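Local coordinates for protein DOA1 (Saccharomyces cerevisiae, PDB 3ODT) that probably binds ubiquitin through its seven-bladed WD40 beta-propeller and so helps regulate the turnover of F-box proteins, at residues A126-W129 with V135-L138; V128-S133 with S154-L159; Y67-E72 with L110-G115; L74-G77 with I83-V86. One frame throughout, in Å; residues are numbered along the deposited sequence.

Interaction 1: residues A126-W129 with V135-L138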
loop_
_atom_site.group_PDB
_atom_site.type_symbol
_atom_site.label_atom_id
_atom_site.label_comp_id
_atom_site.label_asym_id
_atom_site.label_seq_id
_atom_site.Cartn_x
_atom_site.Cartn_y
_atom_site.Cartn_z
ATOM N N ALA A 126 -2.279 3.603 14.708
ATOM C CA ALA A 126 -1.459 4.138 13.628
ATOM C C ALA A 126 -0.555 5.142 14.305
ATOM O O ALA A 126 -0.907 5.694 15.372
ATOM C CB ALA A 126 -2.285 4.811 12.571
ATOM N N LYS A 127 0.611 5.386 13.711
ATOM C CA LYS A 127 1.538 6.335 14.282
ATOM C C LYS A 127 1.983 7.266 13.184
ATOM O O LYS A 127 2.185 6.863 12.031
ATOM C CB LYS A 127 2.723 5.630 14.947
ATOM C CG LYS A 127 2.341 5.027 16.324
ATOM C CD LYS A 127 3.435 4.151 16.932
ATOM C CE LYS A 127 3.103 3.760 18.375
ATOM N NZ LYS A 127 1.721 3.301 18.650
ATOM N N VAL A 128 2.157 8.526 13.552
ATOM C CA VAL A 128 2.576 9.555 12.616
ATOM C C VAL A 128 3.941 10.061 13.053
ATOM O O VAL A 128 4.152 10.445 14.233
ATOM C CB VAL A 128 1.605 10.746 12.628
ATOM C CG1 VAL A 128 2.116 11.890 11.702
ATOM C CG2 VAL A 128 0.225 10.288 12.243
ATOM N N TRP A 129 4.881 10.033 12.112
ATOM C CA TRP A 129 6.290 10.301 12.394
ATOM C C TRP A 129 6.826 11.411 11.496
ATOM O O TRP A 129 6.503 11.474 10.317
ATOM C CB TRP A 129 7.140 9.056 12.146
ATOM C CG TRP A 129 6.572 7.748 12.567
ATOM C CD1 TRP A 129 5.622 7.032 11.904
ATOM C CD2 TRP A 129 6.958 6.943 13.705
ATOM N NE1 TRP A 129 5.382 5.861 12.559
ATOM C CE2 TRP A 129 6.171 5.779 13.676
ATOM C CE3 TRP A 129 7.853 7.116 14.752
ATOM C CZ2 TRP A 129 6.282 4.768 14.626
ATOM C CZ3 TRP A 129 7.955 6.113 15.721
ATOM C CH2 TRP A 129 7.168 4.949 15.637
ATOM N N VAL A 135 5.333 11.744 16.413
ATOM C CA VAL A 135 4.624 12.975 16.691
ATOM C C VAL A 135 3.213 12.731 17.238
ATOM O O VAL A 135 2.785 13.384 18.207
ATOM C CB VAL A 135 4.535 13.837 15.445
ATOM C CG1 VAL A 135 3.709 15.092 15.733
ATOM C CG2 VAL A 135 5.933 14.209 14.969
ATOM N N TYR A 136 2.466 11.834 16.585
ATOM C CA TYR A 136 1.141 11.447 17.072
ATOM C C TYR A 136 0.980 9.937 17.125
ATOM O O TYR A 136 1.264 9.220 16.151
ATOM C CB TYR A 136 0.024 12.027 16.195
ATOM C CG TYR A 136 0.114 13.514 15.944
ATOM C CD1 TYR A 136 -0.047 14.423 16.963
ATOM C CD2 TYR A 136 0.287 13.999 14.670
ATOM C CE1 TYR A 136 0.014 15.771 16.734
ATOM C CE2 TYR A 136 0.341 15.355 14.423
ATOM C CZ TYR A 136 0.208 16.229 15.458
ATOM O OH TYR A 136 0.276 17.573 15.231
ATOM N N ASN A 137 0.456 9.472 18.259
ATOM C CA ASN A 137 -0.014 8.111 18.428
ATOM C C ASN A 137 -1.544 8.109 18.263
ATOM O O ASN A 137 -2.263 8.715 19.069
ATOM C CB ASN A 137 0.358 7.605 19.817
ATOM C CG ASN A 137 -0.059 6.182 20.033
ATOM O OD1 ASN A 137 -0.047 5.383 19.108
ATOM N ND2 ASN A 137 -0.470 5.866 21.250
ATOM N N LEU A 138 -2.031 7.455 17.225
ATOM C CA LEU A 138 -3.456 7.409 16.924
ATOM C C LEU A 138 -4.041 6.132 17.515
ATOM O O LEU A 138 -4.046 5.078 16.887
ATOM C CB LEU A 138 -3.676 7.439 15.413
ATOM C CG LEU A 138 -2.950 8.537 14.613
ATOM C CD1 LEU A 138 -3.431 8.608 13.174
ATOM C CD2 LEU A 138 -3.087 9.906 15.251
#

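Interaction 2: residues V128-S133 with S154-L159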
loop_
_atom_site.group_PDB
_atom_site.type_symbol
_atom_site.label_atom_id
_atom_site.label_comp_id
_atom_site.label_asym_id
_atom_site.label_seq_id
_atom_site.Cartn_x
_atom_site.Cartn_y
_atom_site.Cartn_z
ATOM N N VAL A 128 2.157 8.526 13.552
ATOM C CA VAL A 128 2.576 9.555 12.616
ATOM C C VAL A 128 3.941 10.061 13.053
ATOM O O VAL A 128 4.152 10.445 14.233
ATOM C CB VAL A 128 1.605 10.746 12.628
ATOM C CG1 VAL A 128 2.116 11.890 11.702
ATOM C CG2 VAL A 128 0.225 10.288 12.243
ATOM N N TRP A 129 4.881 10.033 12.112
ATOM C CA TRP A 129 6.290 10.301 12.394
ATOM C C TRP A 129 6.826 11.411 11.496
ATOM O O TRP A 129 6.503 11.474 10.317
ATOM C CB TRP A 129 7.140 9.056 12.146
ATOM C CG TRP A 129 6.572 7.748 12.567
ATOM C CD1 TRP A 129 5.622 7.032 11.904
ATOM C CD2 TRP A 129 6.958 6.943 13.705
ATOM N NE1 TRP A 129 5.382 5.861 12.559
ATOM C CE2 TRP A 129 6.171 5.779 13.676
ATOM C CE3 TRP A 129 7.853 7.116 14.752
ATOM C CZ2 TRP A 129 6.282 4.768 14.626
ATOM C CZ3 TRP A 129 7.955 6.113 15.721
ATOM C CH2 TRP A 129 7.168 4.949 15.637
ATOM N N LYS A 130 7.625 12.292 12.072
ATOM C CA LYS A 130 8.298 13.336 11.319
ATOM C C LYS A 130 9.708 13.456 11.827
ATOM O O LYS A 130 9.953 13.423 13.030
ATOM C CB LYS A 130 7.589 14.679 11.489
ATOM C CG LYS A 130 6.105 14.638 11.160
ATOM C CD LYS A 130 5.456 16.004 11.425
ATOM C CE LYS A 130 4.000 16.004 11.070
ATOM N NZ LYS A 130 3.350 17.345 11.260
ATOM N N GLU A 131 10.636 13.598 10.894
ATOM C CA GLU A 131 12.045 13.770 11.217
ATOM C C GLU A 131 12.543 12.693 12.190
ATOM O O GLU A 131 13.366 12.962 13.075
ATOM C CB GLU A 131 12.276 15.182 11.762
ATOM C CG GLU A 131 12.129 16.255 10.675
ATOM C CD GLU A 131 11.938 17.671 11.215
ATOM O OE1 GLU A 131 12.034 17.878 12.444
ATOM O OE2 GLU A 131 11.691 18.583 10.395
ATOM N N GLY A 132 12.051 11.467 12.028
ATOM C CA GLY A 132 12.614 10.314 12.730
ATOM C C GLY A 132 12.008 10.105 14.108
ATOM O O GLY A 132 12.481 9.292 14.911
ATOM N N SER A 133 10.927 10.819 14.366
ATOM C CA SER A 133 10.398 10.951 15.702
ATOM C C SER A 133 8.872 10.828 15.698
ATOM O O SER A 133 8.194 11.381 14.824
ATOM C CB SER A 133 10.814 12.320 16.270
ATOM O OG SER A 133 10.281 12.514 17.561
ATOM N N SER A 154 -0.839 19.625 6.314
ATOM C CA SER A 154 -0.910 20.947 6.927
ATOM C C SER A 154 -1.993 21.062 8.005
ATOM O O SER A 154 -1.861 21.861 8.921
ATOM C CB SER A 154 -1.115 22.016 5.858
ATOM O OG SER A 154 -2.422 21.954 5.316
ATOM N N GLU A 155 -3.065 20.282 7.902
ATOM C CA GLU A 155 -4.100 20.291 8.937
ATOM C C GLU A 155 -3.895 19.157 9.937
ATOM O O GLU A 155 -4.699 18.991 10.856
ATOM C CB GLU A 155 -5.486 20.139 8.313
ATOM C CG GLU A 155 -5.880 21.254 7.372
ATOM C CD GLU A 155 -7.294 21.088 6.825
ATOM O OE1 GLU A 155 -8.260 21.253 7.601
ATOM O OE2 GLU A 155 -7.443 20.781 5.625
ATOM N N ASN A 156 -2.836 18.373 9.751
ATOM C CA ASN A 156 -2.604 17.184 10.558
ATOM C C ASN A 156 -3.818 16.297 10.589
ATOM O O ASN A 156 -4.251 15.865 11.660
ATOM C CB ASN A 156 -2.189 17.573 11.977
ATOM C CG ASN A 156 -0.890 18.310 11.993
ATOM O OD1 ASN A 156 0.066 17.895 11.359
ATOM N ND2 ASN A 156 -0.846 19.423 12.705
ATOM N N LYS A 157 -4.371 15.999 9.418
ATOM C CA LYS A 157 -5.512 15.087 9.340
ATOM C C LYS A 157 -5.094 13.777 8.717
ATOM O O LYS A 157 -4.383 13.760 7.714
ATOM C CB LYS A 157 -6.651 15.723 8.529
ATOM C CG LYS A 157 -7.388 16.790 9.301
ATOM C CD LYS A 157 -8.548 17.397 8.490
ATOM C CE LYS A 157 -9.419 18.273 9.372
ATOM N NZ LYS A 157 -10.502 18.930 8.596
ATOM N N PHE A 158 -5.530 12.694 9.336
ATOM C CA PHE A 158 -5.108 11.349 8.999
ATOM C C PHE A 158 -6.338 10.472 8.922
ATOM O O PHE A 158 -7.377 10.757 9.556
ATOM C CB PHE A 158 -4.141 10.809 10.056
ATOM C CG PHE A 158 -3.067 11.808 10.419
ATOM C CD1 PHE A 158 -2.108 12.137 9.503
ATOM C CD2 PHE A 158 -3.076 12.463 11.641
ATOM C CE1 PHE A 158 -1.144 13.074 9.796
ATOM C CE2 PHE A 158 -2.134 13.413 11.930
ATOM C CZ PHE A 158 -1.153 13.711 11.009
ATOM N N LEU A 159 -6.222 9.385 8.183
ATOM C CA LEU A 159 -7.326 8.441 7.996
ATOM C C LEU A 159 -6.818 7.018 8.251
ATOM O O LEU A 159 -5.758 6.644 7.771
ATOM C CB LEU A 159 -7.854 8.541 6.571
ATOM C CG LEU A 159 -9.251 7.987 6.312
ATOM C CD1 LEU A 159 -10.346 8.809 6.992
ATOM C CD2 LEU A 159 -9.489 7.929 4.800
#

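Interaction 3: residues Y67-E72 with L110-G115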
loop_
_atom_site.group_PDB
_atom_site.type_symbol
_atom_site.label_atom_id
_atom_site.label_comp_id
_atom_site.label_asym_id
_atom_site.label_seq_id
_atom_site.Cartn_x
_atom_site.Cartn_y
_atom_site.Cartn_z
ATOM N N TYR A 67 8.364 4.894 0.437
ATOM C CA TYR A 67 9.555 5.554 -0.062
ATOM C C TYR A 67 9.513 7.032 0.326
ATOM O O TYR A 67 8.560 7.743 0.001
ATOM C CB TYR A 67 9.664 5.401 -1.578
ATOM C CG TYR A 67 10.853 6.133 -2.180
ATOM C CD1 TYR A 67 12.151 5.845 -1.765
ATOM C CD2 TYR A 67 10.684 7.096 -3.176
ATOM C CE1 TYR A 67 13.221 6.490 -2.292
ATOM C CE2 TYR A 67 11.766 7.745 -3.714
ATOM C CZ TYR A 67 13.041 7.447 -3.254
ATOM O OH TYR A 67 14.157 8.084 -3.761
ATOM N N ASP A 68 10.532 7.449 1.080
ATOM C CA ASP A 68 10.747 8.839 1.445
ATOM C C ASP A 68 11.617 9.411 0.329
ATOM O O ASP A 68 12.815 9.130 0.210
ATOM C CB ASP A 68 11.428 8.954 2.812
ATOM C CG ASP A 68 11.837 10.392 3.175
ATOM O OD1 ASP A 68 12.034 11.255 2.271
ATOM O OD2 ASP A 68 12.003 10.660 4.397
ATOM N N SER A 69 10.973 10.205 -0.518
ATOM C CA SER A 69 11.575 10.710 -1.736
ATOM C C SER A 69 12.546 11.886 -1.517
ATOM O O SER A 69 13.289 12.266 -2.431
ATOM C CB SER A 69 10.460 11.133 -2.694
ATOM O OG SER A 69 9.511 11.989 -2.051
ATOM N N GLU A 70 12.561 12.486 -0.339
ATOM C CA GLU A 70 13.574 13.533 -0.116
ATOM C C GLU A 70 14.866 12.940 0.481
ATOM O O GLU A 70 15.970 13.206 -0.013
ATOM C CB GLU A 70 13.016 14.712 0.710
ATOM C CG GLU A 70 12.055 15.598 -0.128
ATOM C CD GLU A 70 11.644 16.901 0.532
ATOM O OE1 GLU A 70 12.091 17.186 1.674
ATOM O OE2 GLU A 70 10.853 17.656 -0.111
ATOM N N LYS A 71 14.730 12.104 1.511
ATOM C CA LYS A 71 15.875 11.393 2.077
ATOM C C LYS A 71 16.350 10.227 1.185
ATOM O O LYS A 71 17.467 9.717 1.352
ATOM C CB LYS A 71 15.536 10.881 3.478
ATOM C CG LYS A 71 15.387 11.964 4.544
ATOM C CD LYS A 71 15.181 11.302 5.877
ATOM C CE LYS A 71 14.978 12.301 7.012
ATOM N NZ LYS A 71 16.303 12.689 7.551
ATOM N N GLU A 72 15.502 9.836 0.244
ATOM C CA GLU A 72 15.738 8.696 -0.656
ATOM C C GLU A 72 15.994 7.448 0.161
ATOM O O GLU A 72 16.975 6.721 -0.049
ATOM C CB GLU A 72 16.876 9.011 -1.640
ATOM C CG GLU A 72 16.574 10.300 -2.402
ATOM C CD GLU A 72 17.419 10.518 -3.643
ATOM O OE1 GLU A 72 18.035 9.564 -4.155
ATOM O OE2 GLU A 72 17.429 11.645 -4.141
ATOM N N LEU A 110 2.516 1.193 5.600
ATOM C CA LEU A 110 3.391 2.349 5.645
ATOM C C LEU A 110 3.004 3.264 4.495
ATOM O O LEU A 110 2.669 2.802 3.385
ATOM C CB LEU A 110 4.874 1.970 5.496
ATOM C CG LEU A 110 5.536 1.448 6.755
ATOM C CD1 LEU A 110 6.891 0.856 6.418
ATOM C CD2 LEU A 110 5.682 2.574 7.789
ATOM N N SER A 111 3.087 4.568 4.740
ATOM C CA SER A 111 2.866 5.563 3.701
ATOM C C SER A 111 3.710 6.796 4.021
ATOM O O SER A 111 3.968 7.096 5.180
ATOM C CB SER A 111 1.379 5.924 3.656
ATOM O OG SER A 111 1.082 6.664 2.490
ATOM N N PHE A 112 4.128 7.501 2.974
ATOM C CA PHE A 112 4.873 8.727 3.101
ATOM C C PHE A 112 4.236 9.819 2.251
ATOM O O PHE A 112 3.905 9.624 1.076
ATOM C CB PHE A 112 6.325 8.509 2.675
ATOM C CG PHE A 112 7.164 9.737 2.696
ATOM C CD1 PHE A 112 7.864 10.081 3.838
ATOM C CD2 PHE A 112 7.293 10.545 1.573
ATOM C CE1 PHE A 112 8.685 11.219 3.850
ATOM C CE2 PHE A 112 8.105 11.673 1.595
ATOM C CZ PHE A 112 8.779 12.008 2.745
ATOM N N GLN A 113 4.061 10.968 2.878
ATOM C CA GLN A 113 3.581 12.141 2.177
ATOM C C GLN A 113 4.118 13.421 2.818
ATOM O O GLN A 113 3.960 13.623 4.010
ATOM C CB GLN A 113 2.059 12.136 2.216
ATOM C CG GLN A 113 1.403 12.962 1.127
ATOM C CD GLN A 113 -0.031 12.597 0.975
ATOM O OE1 GLN A 113 -0.354 11.508 0.502
ATOM N NE2 GLN A 113 -0.911 13.478 1.419
ATOM N N ASP A 114 4.753 14.275 2.021
ATOM C CA ASP A 114 5.093 15.628 2.437
ATOM C C ASP A 114 5.872 15.623 3.755
ATOM O O ASP A 114 5.566 16.394 4.663
ATOM C CB ASP A 114 3.812 16.455 2.581
ATOM C CG ASP A 114 3.045 16.590 1.259
ATOM O OD1 ASP A 114 3.680 16.931 0.238
ATOM O OD2 ASP A 114 1.811 16.355 1.247
ATOM N N GLY A 115 6.854 14.728 3.868
ATOM C CA GLY A 115 7.717 14.675 5.042
ATOM C C GLY A 115 7.164 13.874 6.202
ATOM O O GLY A 115 7.837 13.724 7.228
#

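Interaction 4: residues L74-G77 with I83-V86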
loop_
_atom_site.group_PDB
_atom_site.type_symbol
_atom_site.label_atom_id
_atom_site.label_comp_id
_atom_site.label_asym_id
_atom_site.label_seq_id
_atom_site.Cartn_x
_atom_site.Cartn_y
_atom_site.Cartn_z
ATOM N N LEU A 74 14.134 3.861 1.499
ATOM C CA LEU A 74 13.084 2.866 1.552
ATOM C C LEU A 74 12.778 2.566 3.017
ATOM O O LEU A 74 13.671 2.152 3.767
ATOM C CB LEU A 74 13.520 1.583 0.854
ATOM C CG LEU A 74 13.636 1.705 -0.661
ATOM C CD1 LEU A 74 14.340 0.500 -1.194
ATOM C CD2 LEU A 74 12.284 1.883 -1.336
ATOM N N LEU A 75 11.530 2.776 3.408
ATOM C CA LEU A 75 11.086 2.508 4.780
ATOM C C LEU A 75 10.284 1.208 4.789
ATOM O O LEU A 75 9.477 0.967 3.895
ATOM C CB LEU A 75 10.227 3.651 5.325
ATOM C CG LEU A 75 10.794 5.056 5.231
ATOM C CD1 LEU A 75 9.833 6.024 5.855
ATOM C CD2 LEU A 75 12.093 5.107 5.917
ATOM N N PHE A 76 10.479 0.372 5.798
ATOM C CA PHE A 76 9.864 -0.940 5.770
ATOM C C PHE A 76 9.620 -1.432 7.200
ATOM O O PHE A 76 10.331 -1.066 8.147
ATOM C CB PHE A 76 10.741 -1.926 4.978
ATOM C CG PHE A 76 12.169 -1.942 5.404
ATOM C CD1 PHE A 76 13.083 -1.053 4.864
ATOM C CD2 PHE A 76 12.613 -2.841 6.354
ATOM C CE1 PHE A 76 14.382 -1.043 5.275
ATOM C CE2 PHE A 76 13.955 -2.849 6.731
ATOM C CZ PHE A 76 14.823 -1.952 6.184
ATOM N N GLY A 77 8.608 -2.257 7.355
ATOM C CA GLY A 77 8.282 -2.789 8.657
ATOM C C GLY A 77 7.520 -4.096 8.548
ATOM O O GLY A 77 7.107 -4.527 7.467
ATOM N N ILE A 83 10.109 0.055 12.385
ATOM C CA ILE A 83 10.160 0.598 11.038
ATOM C C ILE A 83 11.629 0.967 10.795
ATOM O O ILE A 83 12.214 1.707 11.577
ATOM C CB ILE A 83 9.249 1.825 10.838
ATOM C CG1 ILE A 83 7.789 1.447 11.068
ATOM C CG2 ILE A 83 9.458 2.389 9.426
ATOM C CD1 ILE A 83 6.938 2.641 11.392
ATOM N N ASN A 84 12.247 0.416 9.762
ATOM C CA ASN A 84 13.618 0.773 9.422
ATOM C C ASN A 84 13.664 1.443 8.059
ATOM O O ASN A 84 12.703 1.375 7.276
ATOM C CB ASN A 84 14.534 -0.454 9.484
ATOM C CG ASN A 84 14.643 -1.021 10.879
ATOM O OD1 ASN A 84 15.307 -0.457 11.771
ATOM N ND2 ASN A 84 14.011 -2.148 11.081
ATOM N N GLY A 85 14.785 2.085 7.779
ATOM C CA GLY A 85 14.986 2.731 6.509
ATOM C C GLY A 85 16.370 2.445 6.001
ATOM O O GLY A 85 17.347 2.412 6.766
ATOM N N VAL A 86 16.459 2.207 4.701
ATOM C CA VAL A 86 17.757 2.075 4.045
ATOM C C VAL A 86 17.818 2.897 2.770
ATOM O O VAL A 86 16.792 3.117 2.114
ATOM C CB VAL A 86 18.086 0.609 3.672
ATOM C CG1 VAL A 86 18.225 -0.243 4.928
ATOM C CG2 VAL A 86 17.070 0.033 2.720
#

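Interaction 1: residues A126-W129 with V135-L138
Lys127 and Asn137 face each other as a non-hydrogen-bonded antiparallel pair, and their side chains run alongside one another on the same face of the hairpin. The lysine chain is extended as far as CE and then bends (chi4 45°), which carries NZ to 2.8 Å from Asn137 OD1. The ammonium comes from above the amide carbonyl plane, 48° out of it. Thr125 OG1 is a second partner of NZ, and Gln139 OE1 takes the Asn137 ND2 group, so the amide is held at both ends.

The other face is apolar. Val128 lies beside Tyr136, its CB 4.1 Å from Tyr136 CD2 and close to the plane of the ring, at the edge. One face of the same ring is covered by its chain neighbour, with Val135 CG1 over the centre. Leu138 CD1 sits 4.0 Å from Ala126 CB and 4.1 Å from Val128 CG2; compact Ala126 and the branched Val128 and Leu138 pack against Phe158 and Thr160 of the next blade.

Beneath these side chains Val128 O accepts two backbone N-H groups, from Val135 N at 2.8 Å and from Tyr136 N at 3.2 Å. This is a classic beta bulge in the outer two strands of a WD40 blade. Trp129 turns away from Val135-Leu138 and gives its NE1 to Ser119 OG, as the WD-repeat tryptophan commonly does.

Chemically, the hairpin is two-sided: a buried lysine charge is probably eased by neutral oxygens on one face, while hydrocarbon on the other meets the adjacent blade.

Interaction 2: residues V128-S133 with S154-L159
Val128 and Phe158 meet from opposite directions, and their contact is a CH-pi interaction. Methyl CG2 of Val128 stands 3.7 Å from the centroid of the Phe158 ring, only 4° off the normal, so it presses squarely on the middle of the face. Val128 CG1, anti to the backbone N (chi1 176°), reaches the rim instead, 3.8 Å from Phe158 CZ. A branched valine can thus fill both the centre and the margin of a flat ring. On the opposite face lies the backbone of Asn156, whose C atom is near the rim, so the ring is sandwiched.

The polar contact is looser. The Lys130 chain, extended beyond CG, crosses Asn156 at about a right angle, and Lys130 NZ makes a weak hydrogen bond of 3.3 Å to Asn156 OD1. A long flexible lysine suits this partly exposed margin, where it can reach across to the neighbouring blade.

Turns border both segments. Lys130 to Ser133 is a type I' turn, closed by Ser133 N to Lys130 O at 3.1 Å, with a return bond from Lys130 N to Ser133 O at 3.0 Å. Asn156, at positive phi and of a residue type that tolerates it well, forms a G1 beta bulge with Lys157 opposite Ser152.

Two separate sheets meet here: strand 125-130 of one blade faces strand 157-162 of the next, the apolar inter-blade packing of a WD40 beta-propeller.

Interaction 3: residues Y67-E72 with L110-G115
The carboxylate of Asp68 lies stacked on the ring of Phe112, the two planes 24° apart, although an anion over an aromatic face is not an evidently attractive pairing. Asp68 CG is 3.3 Å from Phe112 CE1, and Asp68 OD1 is 3.4 Å from Phe112 CZ. The rest of the residue shares the same face: Asp68 CA sits over the ring centre, 3.7 Å from the centroid and 3° off the normal, in a CH-pi contact. With CG anti to its own N (chi1 173°), the aspartate stretches from the ring centre out across the CE1-CZ side.

What holds the acid there is its own chain. Asp68 OD1 accepts from Glu70 N nearly head-on to the C-O bond and from Lys71 N out of the carboxylate plane, each at 2.9 Å. These bonds make an Asx turn and a wider Asx motif, a common use of aspartate where a strand ends, here strand 62-68. Two N-H donors probably draw charge from the oxygen and so ease its place against the ring.

The join is between successive propeller blades: strand 62-68 opens one and strand 107-113 the next. Phe112, large and flat, also touches Cys66 and Val117, packing between the two sheets.

Further round the ring the approach is oblique. Tyr67 O comes to 3.5 Å from Phe112 CD2, and Ser69 N to 3.9 Å from Phe112 CE2.

Interaction 4: residues L74-G77 with I83-V86
One face of the Phe76 ring carries the main-chain oxygen of Asn84, 3.4 Å above the plane and offset toward the rim, while Val86 CG1 meets the ring edge-on, in its plane. CZ of Phe76 also comes 3.6 Å from Asn84 CB. The amide of Asn84 is turned 45° from the ring, and its OD1 is taken by Thr99 OG1. The ring reaches the partner strand because CG stands between the backbone N and the carbonyl carbon (chi1 51°), which swings it across the hairpin. Tyr56 meets the same ring obliquely, and Val35 touches it too, both from the preceding blade.

The strands 74-77 and 83-86 are antiparallel and twisted, at 152°. Two pairs share backbone bonds in both directions: Leu74 N to Val86 O at 2.8 Å with its return bond, and Phe76 N to Asn84 O at 2.9 Å with its own. Between them Gly85 lies opposite Leu75. Having no side chain, it lets Leu75 CD2 settle 3.8 Å from Gly85 CA, and Gly85 CA is also 3.1 Å from Leu74 O in a CA-H...O contact.

Asn84 O thus takes the Phe76 N-H, lies near Leu75 CA at 3.2 Å, and faces the phenyl ring. This buried carbonyl accepts one strong N-H bond and one CA-H...O contact; the ring face beside it offers no donor, and leucine, valine and phenylalanine supply apolar surroundings.

How the interactions relate
From the N terminus, interaction 3 opens first at 67-72 and closes a long loop at 110-115, joining two neighbouring blades. Interaction 4 is nested inside that loop as a local hairpin of the earlier blade, and Leu110 CD1, 3.5 Å from Phe76 CA, brings the two together. After interaction 3 closes, the chain reaches 126-133, from which both remaining contacts start, sharing Val128 and Trp129. Interaction 1 closes a short hairpin within the blade; interaction 2 runs on to 154-159 and ties it to the following one. Trp129 NE1 lies 3.8 Å from Ile83 CD1, linking interactions 1 and 4. Three successive propeller blades are thus connected.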